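Local coordinates for protein tail assembly chaperone (Enterobacteria phage HK97, PDB 2OB9) that probably assists assembly of the phage tail as a chaperone, belonging to a highly diverged family with a conserved spiral structure, at residues Val73-Ile77 / Phe89-Glu94. Sequence-based numbering, arbitrary orientation.
Sequences VVLFI and FSVDEE
An apolar helix-to-loop contact joins I77, on helix 61-79, to the segment F89-E94 that leads into helix 94-98. Isoleucine suits the place because its branches part: CG2, anti to its backbone N, lies 3.7 Å from S90 O, while CG1 meets F89 CB at 4.0 Å and CD1 reaches tightly to 3.3 Å from E94 CA. Beside it along helix 61-79, the F76 and F89 rings approach obliquely, CE2 to CE2, at 3.9 Å. A phenylalanine on each segment supplies a long, apolar side chain, and the side chain of V97 touches F76, F89 and I77. At the V73 end of the helical segment the methyl CG2 of V73, a small branched residue, packs at 3.7 Å against CG of E94, whose extended chain carries its carboxylate to salt bridges with R98 and R45; these charges probably stabilise the ionised form in its buried setting. No direct hydrogen bond crosses between the segments, but a water accepts from F89 N at 3.0 Å and lies beside I77 O. Within F89-E94 the E93 carboxylate folds back, and its OE1 takes the S90 N-H through the anti lone pair, nearly straight at 169°. This recalls the glutamate half of a capping box, here around the short 3-10 turn 91-92 just before helix 94-98, whose V97 and R98 pack on helix 61-79 in the helical part of this small alpha+beta fold.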
loop_
_atom_site.group_PDB
_atom_site.type_symbol
_atom_site.label_atom_id
_atom_site.label_comp_id
_atom_site.label_asym_id
_atom_site.label_seq_id
_atom_site.Cartn_x
_atom_site.Cartn_y
_atom_site.Cartn_z
ATOM N N VAL A 73 -22.282 2.675 -20.365
ATOM C CA VAL A 73 -23.537 3.361 -20.728
ATOM C C VAL A 73 -23.609 4.825 -20.254
ATOM O O VAL A 73 -24.187 5.633 -20.938
ATOM C CB VAL A 73 -24.882 2.533 -20.531
ATOM C CG1 VAL A 73 -24.661 1.043 -20.412
ATOM C CG2 VAL A 73 -25.790 3.126 -19.471
ATOM N N VAL A 74 -22.965 5.142 -19.119
ATOM C CA VAL A 74 -22.880 6.478 -18.505
ATOM C C VAL A 74 -22.094 7.446 -19.347
ATOM O O VAL A 74 -22.496 8.610 -19.515
ATOM C CB VAL A 74 -22.246 6.397 -17.069
ATOM C CG1 VAL A 74 -21.465 7.701 -16.660
ATOM C CG2 VAL A 74 -23.295 6.039 -16.065
ATOM N N LEU A 75 -20.965 6.986 -19.865
ATOM C CA LEU A 75 -20.238 7.765 -20.829
ATOM C C LEU A 75 -21.073 7.920 -22.096
ATOM O O LEU A 75 -21.073 8.983 -22.714
ATOM C CB LEU A 75 -18.853 7.142 -21.152
ATOM C CG LEU A 75 -17.633 7.514 -20.341
ATOM C CD1 LEU A 75 -16.357 6.925 -20.958
ATOM C CD2 LEU A 75 -17.540 9.027 -20.206
ATOM N N PHE A 76 -21.738 6.851 -22.524
ATOM C CA PHE A 76 -22.514 6.897 -23.791
ATOM C C PHE A 76 -23.599 7.966 -23.820
ATOM O O PHE A 76 -23.775 8.715 -24.809
ATOM C CB PHE A 76 -23.139 5.533 -24.117
ATOM C CG PHE A 76 -24.070 5.573 -25.319
ATOM C CD1 PHE A 76 -23.560 5.617 -26.618
ATOM C CD2 PHE A 76 -25.462 5.578 -25.151
ATOM C CE1 PHE A 76 -24.421 5.660 -27.732
ATOM C CE2 PHE A 76 -26.327 5.627 -26.278
ATOM C CZ PHE A 76 -25.795 5.646 -27.549
ATOM N N ILE A 77 -24.361 7.987 -22.743
ATOM C CA ILE A 77 -25.428 8.909 -22.572
ATOM C C ILE A 77 -24.905 10.343 -22.650
ATOM O O ILE A 77 -25.596 11.230 -23.097
ATOM C CB ILE A 77 -26.094 8.610 -21.258
ATOM C CG1 ILE A 77 -27.073 7.452 -21.433
ATOM C CG2 ILE A 77 -26.731 9.835 -20.644
ATOM C CD1 ILE A 77 -27.347 6.741 -20.098
ATOM N N PHE A 89 -30.277 11.574 -24.453
ATOM C CA PHE A 89 -30.708 10.939 -23.219
ATOM C C PHE A 89 -30.274 11.816 -22.089
ATOM O O PHE A 89 -29.210 12.437 -22.167
ATOM C CB PHE A 89 -30.083 9.546 -23.049
ATOM C CG PHE A 89 -30.447 8.580 -24.142
ATOM C CD1 PHE A 89 -31.759 8.091 -24.252
ATOM C CD2 PHE A 89 -29.482 8.150 -25.068
ATOM C CE1 PHE A 89 -32.130 7.205 -25.282
ATOM C CE2 PHE A 89 -29.828 7.245 -26.097
ATOM C CZ PHE A 89 -31.164 6.767 -26.201
ATOM N N SER A 90 -31.107 11.936 -21.053
ATOM C CA SER A 90 -30.626 12.534 -19.820
ATOM C C SER A 90 -29.886 11.476 -18.980
ATOM O O SER A 90 -30.048 10.252 -19.155
ATOM C CB SER A 90 -31.781 13.137 -18.997
ATOM O OG SER A 90 -32.572 12.083 -18.494
ATOM N N VAL A 91 -29.075 11.984 -18.055
ATOM C CA VAL A 91 -28.497 11.198 -16.952
ATOM C C VAL A 91 -29.520 10.257 -16.299
ATOM O O VAL A 91 -29.196 9.118 -15.969
ATOM C CB VAL A 91 -27.778 12.144 -15.911
ATOM C CG1 VAL A 91 -28.412 13.556 -15.881
ATOM C CG2 VAL A 91 -27.716 11.530 -14.517
ATOM N N ASP A 92 -30.766 10.718 -16.184
ATOM C CA ASP A 92 -31.804 9.984 -15.488
ATOM C C ASP A 92 -32.299 8.708 -16.174
ATOM O O ASP A 92 -32.944 7.876 -15.542
ATOM C CB ASP A 92 -32.979 10.916 -15.144
ATOM C CG ASP A 92 -32.592 11.993 -14.141
ATOM O OD1 ASP A 92 -31.698 11.754 -13.292
ATOM O OD2 ASP A 92 -33.183 13.086 -14.197
ATOM N N GLU A 93 -32.029 8.551 -17.464
ATOM C CA GLU A 93 -32.463 7.327 -18.143
ATOM C C GLU A 93 -31.332 6.367 -18.450
ATOM O O GLU A 93 -31.376 5.638 -19.433
ATOM C CB GLU A 93 -33.358 7.616 -19.370
ATOM C CG GLU A 93 -32.825 8.595 -20.419
ATOM C CD GLU A 93 -33.960 9.436 -21.049
ATOM O OE1 GLU A 93 -33.797 10.639 -21.252
ATOM O OE2 GLU A 93 -35.025 8.897 -21.343
ATOM N N GLU A 94 -30.331 6.349 -17.570
ATOM C CA GLU A 94 -29.202 5.434 -17.684
ATOM C C GLU A 94 -29.685 3.997 -17.740
ATOM O O GLU A 94 -29.329 3.239 -18.636
ATOM C CB GLU A 94 -28.259 5.623 -16.489
ATOM C CG GLU A 94 -27.092 4.608 -16.393
ATOM C CD GLU A 94 -26.482 4.573 -14.973
ATOM O OE1 GLU A 94 -25.556 5.381 -14.700
ATOM O OE2 GLU A 94 -26.940 3.751 -14.137
HETATM O O HOH W 1 -27.368 11.109 -24.817
#